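Long-range contacts in GTP cyclohydrolase 1 type 2 homolog (Staphylococcus aureus subsp. aureus, PDB 3LNL), which is of unknown function but, as a member of the NIF3 family, binds a pair of zinc ions and assembles into a toroid-shaped hexamer with PII-like lids: residues B[29-34]-B[97-102]; B[45-50]-B[66-71]; B[249-254]-B[277-282]. The protein carries 2 engineered substitutions. One frame throughout, in Å; residues are numbered along the deposited sequence.

Contact 1: B[29-34]-B[97-102]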
loop_
_atom_site.group_PDB
_atom_site.type_symbol
_atom_site.label_atom_id
_atom_site.label_comp_id
_atom_site.label_asym_id
_atom_site.label_seq_id
_atom_site.Cartn_x
_atom_site.Cartn_y
_atom_site.Cartn_z
ATOM N N VAL B 29 -21.749 -7.493 10.338
ATOM C CA VAL B 29 -22.733 -7.615 11.429
ATOM C C VAL B 29 -24.117 -7.168 11.031
ATOM O O VAL B 29 -24.307 -6.502 9.997
ATOM C CB VAL B 29 -22.282 -6.906 12.745
ATOM C CG1 VAL B 29 -21.007 -7.568 13.325
ATOM C CG2 VAL B 29 -22.068 -5.420 12.551
ATOM N N GLY B 30 -25.107 -7.577 11.812
ATOM C CA GLY B 30 -26.468 -7.194 11.544
ATOM C C GLY B 30 -27.254 -8.283 10.860
ATOM O O GLY B 30 -26.961 -9.475 11.021
ATOM N N LEU B 31 -28.284 -7.891 10.117
ATOM C CA LEU B 31 -29.138 -8.891 9.407
ATOM C C LEU B 31 -28.345 -9.384 8.203
ATOM O O LEU B 31 -28.154 -8.642 7.270
ATOM C CB LEU B 31 -30.465 -8.266 8.953
ATOM C CG LEU B 31 -31.433 -9.212 8.245
ATOM C CD1 LEU B 31 -31.817 -10.351 9.168
ATOM C CD2 LEU B 31 -32.673 -8.453 7.701
ATOM N N LEU B 32 -27.848 -10.613 8.245
ATOM C CA LEU B 32 -27.022 -11.132 7.151
ATOM C C LEU B 32 -27.895 -11.839 6.126
ATOM O O LEU B 32 -27.598 -11.839 4.933
ATOM C CB LEU B 32 -25.976 -12.123 7.670
ATOM C CG LEU B 32 -24.921 -11.512 8.644
ATOM C CD1 LEU B 32 -23.675 -12.434 8.847
ATOM C CD2 LEU B 32 -24.512 -10.075 8.163
ATOM N N ILE B 33 -28.922 -12.526 6.596
ATOM C CA ILE B 33 -29.763 -13.318 5.741
ATOM C C ILE B 33 -31.170 -13.155 6.270
ATOM O O ILE B 33 -31.442 -13.553 7.402
ATOM C CB ILE B 33 -29.419 -14.829 5.741
ATOM C CG1 ILE B 33 -28.018 -15.100 5.236
ATOM C CG2 ILE B 33 -30.447 -15.587 4.809
ATOM C CD1 ILE B 33 -27.422 -16.445 5.588
ATOM N N GLY B 34 -32.063 -12.609 5.444
ATOM C CA GLY B 34 -33.458 -12.538 5.806
ATOM C C GLY B 34 -34.228 -11.369 5.220
ATOM O O GLY B 34 -33.846 -10.778 4.221
ATOM N N ASN B 97 -34.363 -16.169 9.323
ATOM C CA ASN B 97 -33.568 -14.988 9.346
ATOM C C ASN B 97 -32.368 -15.170 10.284
ATOM O O ASN B 97 -32.514 -15.693 11.385
ATOM C CB ASN B 97 -34.415 -13.823 9.863
ATOM C CG ASN B 97 -35.705 -13.678 9.134
ATOM O OD1 ASN B 97 -35.719 -13.187 8.014
ATOM N ND2 ASN B 97 -36.811 -14.101 9.764
ATOM N N LEU B 98 -31.211 -14.668 9.868
ATOM C CA LEU B 98 -29.966 -14.822 10.594
ATOM C C LEU B 98 -29.358 -13.448 10.814
ATOM O O LEU B 98 -29.022 -12.758 9.850
ATOM C CB LEU B 98 -28.966 -15.724 9.825
ATOM C CG LEU B 98 -27.582 -15.847 10.515
ATOM C CD1 LEU B 98 -27.719 -16.516 11.945
ATOM C CD2 LEU B 98 -26.557 -16.591 9.662
ATOM N N ILE B 99 -29.176 -13.099 12.075
ATOM C CA ILE B 99 -28.520 -11.852 12.474
ATOM C C ILE B 99 -27.203 -12.199 13.179
ATOM O O ILE B 99 -27.156 -13.130 13.975
ATOM C CB ILE B 99 -29.435 -11.083 13.494
ATOM C CG1 ILE B 99 -30.755 -10.664 12.805
ATOM C CG2 ILE B 99 -28.666 -9.911 14.202
ATOM C CD1 ILE B 99 -31.945 -10.317 13.846
ATOM N N ALA B 100 -26.141 -11.466 12.860
ATOM C CA ALA B 100 -24.875 -11.653 13.492
ATOM C C ALA B 100 -24.614 -10.472 14.429
ATOM O O ALA B 100 -24.622 -9.291 14.013
ATOM C CB ALA B 100 -23.712 -11.714 12.452
ATOM N N MET B 101 -24.370 -10.799 15.684
ATOM C CA MET B 101 -23.915 -9.823 16.676
ATOM C C MET B 101 -22.514 -10.244 17.036
ATOM O O MET B 101 -22.307 -11.021 18.009
ATOM C CB MET B 101 -24.876 -9.823 17.886
ATOM C CG MET B 101 -26.289 -9.246 17.541
ATOM S SD MET B 101 -27.321 -9.337 19.008
ATOM C CE MET B 101 -26.759 -7.847 19.885
ATOM N N HIS B 102 -21.546 -9.747 16.235
ATOM C CA HIS B 102 -20.193 -10.231 16.323
ATOM C C HIS B 102 -19.322 -9.320 17.176
ATOM O O HIS B 102 -19.535 -9.275 18.390
ATOM C CB HIS B 102 -19.590 -10.510 14.958
ATOM C CG HIS B 102 -18.321 -11.282 15.032
ATOM N ND1 HIS B 102 -17.274 -11.091 14.148
ATOM C CD2 HIS B 102 -17.905 -12.214 15.927
ATOM C CE1 HIS B 102 -16.275 -11.902 14.484
ATOM N NE2 HIS B 102 -16.625 -12.582 15.566
#
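A single carbonyl oxygen, L98 O, receives the N-H groups of two successive residues, L32 N at 2.9 Å and I33 N at 3.3 Å. This is a classic beta bulge, set in the antiparallel pairing of strand 30-32 with strand 97-100 in the mixed sheet of the N-terminal NIF3 domain. The extra residue shifts the register by one, the chain turns a corner at I33, and L98 N donates to I33 O at 2.7 Å. Before the bulge, G30 and A100 form an antiparallel hydrogen-bonded pair. G30 has a positive phi (101°) at which a CB would press on the carbonyl oxygen of V29, so glycine fits there.

Small and branched apolar residues fill both faces. On one, L31 keeps CG anti to its backbone nitrogen (chi1 -179°) and lays CD1 against I99 CG1 at 3.8 Å; helix 7-17 covers this side. On the other, the methyl of A100 is short enough to leave room for L32, whose CD1 rests on A100 CB at 3.7 Å. Farther along, I33 CD1 meets L98 CD2 more loosely, over helix 83-93. V29 CG1 touches H102 CB, the two side chains crossing at about a right angle; H102 is a helix N-cap whose ring packs against those of H68 and H69 and whose ND1 is tied to D27.

I33 and G34 also pair in parallel with a strand of a neighbouring subunit, so the sheet continues across the interface. Where 29-34 ends, N97 is well suited to bridging backbones: its ND2 is bonded to N63 O and its OD1 to D35 N. That same OD1 lies 3.2 Å from G34 CA, close against a residue that has no side chain to obstruct it.

Contact 2: B[45-50]-B[66-71]. With ZN (zinc ion), chain G; ZN (zinc ion), chain F.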
loop_
_atom_site.group_PDB
_atom_site.type_symbol
_atom_site.label_atom_id
_atom_site.label_comp_id
_atom_site.label_asym_id
_atom_site.label_seq_id
_atom_site.Cartn_x
_atom_site.Cartn_y
_atom_site.Cartn_z
ATOM N N THR B 45 -30.464 -18.360 19.977
ATOM C CA THR B 45 -29.072 -17.865 20.018
ATOM C C THR B 45 -28.020 -18.968 19.774
ATOM O O THR B 45 -28.232 -20.131 20.123
ATOM C CB THR B 45 -28.758 -17.132 21.342
ATOM O OG1 THR B 45 -28.718 -18.082 22.436
ATOM C CG2 THR B 45 -29.806 -16.015 21.606
ATOM N N ALA B 46 -26.905 -18.581 19.132
ATOM C CA ALA B 46 -25.926 -19.531 18.667
ATOM C C ALA B 46 -24.540 -18.856 18.663
ATOM O O ALA B 46 -24.471 -17.622 18.572
ATOM C CB ALA B 46 -26.301 -20.002 17.266
ATOM N N LEU B 47 -23.467 -19.655 18.755
ATOM C CA LEU B 47 -22.136 -19.123 18.524
ATOM C C LEU B 47 -21.872 -19.106 17.016
ATOM O O LEU B 47 -21.587 -18.040 16.418
ATOM C CB LEU B 47 -21.070 -19.957 19.278
ATOM C CG LEU B 47 -19.600 -19.704 19.002
ATOM C CD1 LEU B 47 -19.280 -18.214 19.326
ATOM C CD2 LEU B 47 -18.671 -20.668 19.799
ATOM N N ASP B 48 -21.960 -20.282 16.407
ATOM C CA ASP B 48 -21.814 -20.489 14.993
ATOM C C ASP B 48 -23.143 -21.076 14.520
ATOM O O ASP B 48 -23.665 -22.027 15.146
ATOM C CB ASP B 48 -20.720 -21.513 14.687
ATOM C CG ASP B 48 -19.313 -20.922 14.867
ATOM O OD1 ASP B 48 -18.990 -19.991 14.130
ATOM O OD2 ASP B 48 -18.553 -21.428 15.701
ATOM N N CYS B 49 -23.644 -20.529 13.407
ATOM C CA CYS B 49 -24.903 -21.016 12.802
ATOM C C CYS B 49 -24.589 -22.177 11.870
ATOM O O CYS B 49 -24.381 -21.967 10.679
ATOM C CB CYS B 49 -25.566 -19.923 12.016
ATOM S SG CYS B 49 -27.187 -20.476 11.370
ATOM N N THR B 50 -24.445 -23.387 12.437
ATOM C CA THR B 50 -24.142 -24.573 11.661
ATOM C C THR B 50 -25.462 -25.153 11.116
ATOM O O THR B 50 -26.591 -24.694 11.493
ATOM C CB THR B 50 -23.493 -25.643 12.525
ATOM O OG1 THR B 50 -24.443 -26.082 13.496
ATOM C CG2 THR B 50 -22.210 -25.088 13.223
ATOM N N ILE B 66 -29.907 -15.598 16.058
ATOM C CA ILE B 66 -28.856 -14.633 16.310
ATOM C C ILE B 66 -27.550 -15.379 16.691
ATOM O O ILE B 66 -27.475 -16.037 17.739
ATOM C CB ILE B 66 -29.201 -13.678 17.461
ATOM C CG1 ILE B 66 -30.495 -12.918 17.197
ATOM C CG2 ILE B 66 -28.000 -12.631 17.621
ATOM C CD1 ILE B 66 -30.975 -12.051 18.378
ATOM N N SER B 67 -26.530 -15.269 15.846
ATOM C CA SER B 67 -25.260 -15.901 16.108
ATOM C C SER B 67 -24.240 -14.838 16.485
ATOM O O SER B 67 -24.445 -13.653 16.212
ATOM C CB SER B 67 -24.772 -16.709 14.879
ATOM O OG SER B 67 -24.360 -15.837 13.811
ATOM N N HIS B 68 -23.166 -15.268 17.146
ATOM C CA HIS B 68 -22.038 -14.404 17.382
ATOM C C HIS B 68 -21.194 -14.311 16.106
ATOM O O HIS B 68 -20.989 -13.228 15.561
ATOM C CB HIS B 68 -21.189 -14.909 18.541
ATOM C CG HIS B 68 -20.040 -14.023 18.880
ATOM N ND1 HIS B 68 -20.152 -12.654 18.964
ATOM C CD2 HIS B 68 -18.748 -14.308 19.156
ATOM C CE1 HIS B 68 -18.992 -12.145 19.339
ATOM N NE2 HIS B 68 -18.087 -13.111 19.347
ATOM N N HIS B 69 -20.771 -15.452 15.591
ATOM C CA HIS B 69 -19.918 -15.466 14.428
ATOM C C HIS B 69 -20.776 -15.266 13.171
ATOM O O HIS B 69 -21.831 -15.895 13.037
ATOM C CB HIS B 69 -19.137 -16.747 14.330
ATOM C CG HIS B 69 -18.088 -16.898 15.395
ATOM N ND1 HIS B 69 -17.684 -18.131 15.863
ATOM C CD2 HIS B 69 -17.381 -15.982 16.086
ATOM C CE1 HIS B 69 -16.756 -17.960 16.789
ATOM N NE2 HIS B 69 -16.491 -16.671 16.887
ATOM N N PRO B 70 -20.316 -14.439 12.247
ATOM C CA PRO B 70 -21.091 -14.172 11.036
ATOM C C PRO B 70 -20.934 -15.339 10.058
ATOM O O PRO B 70 -19.835 -15.711 9.664
ATOM C CB PRO B 70 -20.469 -12.861 10.504
ATOM C CG PRO B 70 -19.126 -12.831 11.047
ATOM C CD PRO B 70 -19.136 -13.575 12.335
ATOM N N LEU B 71 -22.047 -15.926 9.642
ATOM C CA LEU B 71 -22.004 -17.065 8.755
ATOM C C LEU B 71 -21.432 -16.631 7.402
ATOM O O LEU B 71 -20.788 -17.431 6.709
ATOM C CB LEU B 71 -23.405 -17.617 8.575
ATOM C CG LEU B 71 -23.626 -18.840 7.690
ATOM C CD1 LEU B 71 -22.819 -20.069 8.237
ATOM C CD2 LEU B 71 -25.111 -19.149 7.546
HETATM ZN ZN ZN G . -15.928 -12.852 19.782
HETATM ZN ZN ZN F . -14.805 -15.582 17.852
HETATM O O HOH W 1 -22.242 -18.495 12.072
HETATM O O HOH W 2 -14.160 -15.252 15.730
HETATM O O HOH W 3 -12.932 -14.451 18.262
HETATM O O HOH W 4 -15.519 -13.541 17.853
HETATM O O HOH W 5 -13.737 -12.839 19.700
#
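L47 and H69 lie side by side, the leucine methyl CD1 over one face of the imidazole at 3.9 Å from the ring centroid in a CH-pi contact. They stand where the parallel strands 43-46 and 64-67 of a beta-alpha-beta unit run out into loops, the place where alpha/beta folds commonly carry their active sites. This is the close-packed part. The CB of L47 points away from 66-71, but with CG anti to the backbone nitrogen (chi1 171°) the chain bends back and sets CD1 over H69. CD1 also touches H68, so this one methyl meets the face of one histidine and the edge of the other. Beneath it, A46 bonds through its N to I66 O and through its O to H68 N, and H69 N approaches L47 O almost head-on (2.8 Å).

The C49 and L71 end is looser. Water 1 fills in between C49 N and H69 O, an oxygen that also accepts from S67 OG at 2.6 Å, and partly exposed L71 only touches C49 O with its CD1 (3.5 Å).

H68 NE2 and H69 NE2 each bind a zinc ion at 2.2 Å, and water 4 bridges the two metals. D106 joins H68 on one ion and H330 joins H69 on the other, with E333 binding both. D48 OD1 meets H69 ND1 at 2.9 Å within the imidazole plane, but 44° out of its own carboxylate plane. Its OD2 is held by H312 of another neighbouring subunit, not the one that extends the sheet at I33 and G34. With ND1 of H69 donating to D48, and ND1 of H68 bonded to M101 O, each ring binds its metal through NE2, and these second-shell bonds probably help to hold the rings in place in the dinuclear zinc centre.

Contact 3: B[249-254]-B[277-282]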
loop_
_atom_site.group_PDB
_atom_site.type_symbol
_atom_site.label_atom_id
_atom_site.label_comp_id
_atom_site.label_asym_id
_atom_site.label_seq_id
_atom_site.Cartn_x
_atom_site.Cartn_y
_atom_site.Cartn_z
ATOM N N ASP B 249 -11.490 -13.623 43.590
ATOM C CA ASP B 249 -11.864 -13.293 44.961
ATOM C C ASP B 249 -10.636 -13.323 45.843
ATOM O O ASP B 249 -10.377 -12.377 46.605
ATOM C CB ASP B 249 -12.851 -14.341 45.504
ATOM C CG ASP B 249 -14.256 -14.177 44.939
ATOM O OD1 ASP B 249 -15.011 -15.184 44.858
ATOM O OD2 ASP B 249 -14.614 -13.028 44.584
ATOM N N ASN B 250 -9.897 -14.430 45.716
ATOM C CA ASN B 250 -8.698 -14.721 46.517
ATOM C C ASN B 250 -7.534 -15.008 45.574
ATOM O O ASN B 250 -7.692 -15.849 44.749
ATOM C CB ASN B 250 -8.987 -15.966 47.382
ATOM C CG ASN B 250 -10.145 -15.749 48.342
ATOM O OD1 ASN B 250 -10.037 -14.936 49.236
ATOM N ND2 ASN B 250 -11.263 -16.442 48.131
ATOM N N GLN B 251 -6.421 -14.275 45.685
ATOM C CA GLN B 251 -5.155 -14.559 44.971
ATOM C C GLN B 251 -4.917 -16.081 44.953
ATOM O O GLN B 251 -5.046 -16.740 45.979
ATOM C CB GLN B 251 -3.950 -13.804 45.630
ATOM C CG GLN B 251 -2.684 -13.655 44.732
ATOM C CD GLN B 251 -1.435 -13.007 45.398
ATOM O OE1 GLN B 251 -1.000 -13.468 46.438
ATOM N NE2 GLN B 251 -0.807 -11.985 44.722
ATOM N N MET B 252 -4.635 -16.643 43.781
ATOM C CA MET B 252 -4.406 -18.062 43.650
ATOM C C MET B 252 -3.281 -18.343 42.654
ATOM O O MET B 252 -2.756 -17.434 42.031
ATOM C CB MET B 252 -5.677 -18.761 43.233
ATOM C CG MET B 252 -6.200 -18.364 41.904
ATOM S SD MET B 252 -7.977 -18.786 41.764
ATOM C CE MET B 252 -7.873 -20.525 41.644
ATOM N N THR B 253 -2.883 -19.600 42.525
ATOM C CA THR B 253 -1.780 -19.923 41.614
ATOM C C THR B 253 -2.336 -20.014 40.195
ATOM O O THR B 253 -3.500 -20.332 39.981
ATOM C CB THR B 253 -1.053 -21.238 41.994
ATOM O OG1 THR B 253 -1.924 -22.350 41.783
ATOM C CG2 THR B 253 -0.523 -21.246 43.497
ATOM N N LEU B 254 -1.484 -19.718 39.218
ATOM C CA LEU B 254 -1.814 -19.875 37.833
ATOM C C LEU B 254 -2.448 -21.255 37.499
ATOM O O LEU B 254 -3.466 -21.321 36.773
ATOM C CB LEU B 254 -0.576 -19.647 36.960
ATOM C CG LEU B 254 -0.717 -19.709 35.452
ATOM C CD1 LEU B 254 -1.859 -18.782 34.933
ATOM C CD2 LEU B 254 0.653 -19.322 34.786
ATOM N N ASN B 277 3.077 -22.199 39.722
ATOM C CA ASN B 277 2.847 -21.634 41.054
ATOM C C ASN B 277 2.846 -20.092 41.087
ATOM O O ASN B 277 2.877 -19.490 42.148
ATOM C CB ASN B 277 3.878 -22.190 42.067
ATOM C CG ASN B 277 5.304 -21.617 41.854
ATOM O OD1 ASN B 277 5.530 -20.755 40.998
ATOM N ND2 ASN B 277 6.242 -22.085 42.645
ATOM N N GLN B 278 2.797 -19.464 39.917
ATOM C CA GLN B 278 2.738 -18.009 39.832
ATOM C C GLN B 278 1.453 -17.501 40.493
ATOM O O GLN B 278 0.366 -18.038 40.264
ATOM C CB GLN B 278 2.770 -17.647 38.332
ATOM C CG GLN B 278 2.809 -16.162 37.973
ATOM C CD GLN B 278 4.167 -15.542 38.165
ATOM O OE1 GLN B 278 5.183 -16.203 37.990
ATOM N NE2 GLN B 278 4.191 -14.265 38.538
ATOM N N LYS B 279 1.561 -16.486 41.331
ATOM C CA LYS B 279 0.397 -15.937 41.984
ATOM C C LYS B 279 -0.359 -14.995 41.040
ATOM O O LYS B 279 0.248 -14.111 40.463
ATOM C CB LYS B 279 0.793 -15.146 43.174
ATOM C CG LYS B 279 1.683 -15.904 44.122
ATOM C CD LYS B 279 0.916 -16.814 44.963
ATOM C CE LYS B 279 1.615 -17.023 46.322
ATOM N NZ LYS B 279 1.258 -18.412 46.689
ATOM N N ILE B 280 -1.666 -15.166 40.974
ATOM C CA ILE B 280 -2.544 -14.532 40.020
ATOM C C ILE B 280 -3.573 -13.771 40.845
ATOM O O ILE B 280 -4.188 -14.352 41.710
ATOM C CB ILE B 280 -3.315 -15.649 39.205
ATOM C CG1 ILE B 280 -2.410 -16.313 38.167
ATOM C CG2 ILE B 280 -4.495 -15.138 38.452
ATOM C CD1 ILE B 280 -1.270 -15.424 37.650
ATOM N N LYS B 281 -3.794 -12.497 40.556
ATOM C CA LYS B 281 -4.943 -11.790 41.116
ATOM C C LYS B 281 -5.810 -11.113 40.053
ATOM O O LYS B 281 -7.054 -11.225 40.101
ATOM C CB LYS B 281 -4.454 -10.748 42.104
ATOM C CG LYS B 281 -5.532 -9.850 42.596
ATOM C CD LYS B 281 -6.473 -10.584 43.554
ATOM C CE LYS B 281 -7.455 -9.624 44.142
ATOM N NZ LYS B 281 -8.436 -10.409 44.874
ATOM N N ARG B 282 -5.166 -10.353 39.171
ATOM C CA ARG B 282 -5.841 -9.636 38.118
ATOM C C ARG B 282 -5.731 -10.383 36.784
ATOM O O ARG B 282 -4.658 -10.802 36.378
ATOM C CB ARG B 282 -5.289 -8.210 37.992
ATOM C CG ARG B 282 -5.250 -7.487 39.306
ATOM C CD ARG B 282 -4.690 -6.072 39.195
ATOM N NE ARG B 282 -5.600 -5.283 38.380
ATOM C CZ ARG B 282 -5.315 -4.092 37.879
ATOM N NH1 ARG B 282 -4.124 -3.535 38.101
ATOM N NH2 ARG B 282 -6.234 -3.452 37.160
#
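The flat amide of Q251 has the aliphatic start of K279 on one face: K279 CB stands almost straight above Q251 CD at 3.8 Å, and K279 CD passes over the same face beside OE1. The two side chains cross at about a right angle. Q251 holds CG anti to its backbone nitrogen (chi1 -161°) and runs on extended, which carries the amide across to K279. Long polar chains of this kind suit an exposed strand surface, since their methylenes can pack while their polar ends stay at the surface.

The backbones pair through M252 and I280, with M252 N bonded to I280 O at 3.1 Å and I280 N to M252 O at 2.7 Å. L254 N adds a third bond to Q278 O. Away from the surface, I280 CG1 packs on L254 CB at 4.0 Å, and both apolar residues lean on V304 of the next strand. K281 stretches back along the partner strand, its NZ bonded to V248 O.

T253 ends its strand and N-caps helix 254-264, its OG1 accepting from D256 N. This strand-to-helix junction, paired antiparallel with strand 279-285 later in the chain, belongs to the mixed sheet of the C-terminal NIF3 domain.

How the contacts relate
From the N terminus, strand 30-32 opens a loop that contact 1 closes only when the chain arrives at 97-102. Within that loop, contact 2 opens at 45-50 and closes at 66-71, so the two are nested. They touch as well: strands 97-100 and 64-67 are neighbours in one sheet, with M101 N, just past the strand, probably hydrogen-bonded to S67 O at 2.9 Å. Contact 3 comes in series, after the PII-like domain has been inserted, and nothing crosses. It opens at 249-254 and closes at 277-282 around helix 254-264, within the C-terminal NIF3 domain; its centre is about 40 Å from that of contact 1, on the opposite side of the chain's centre.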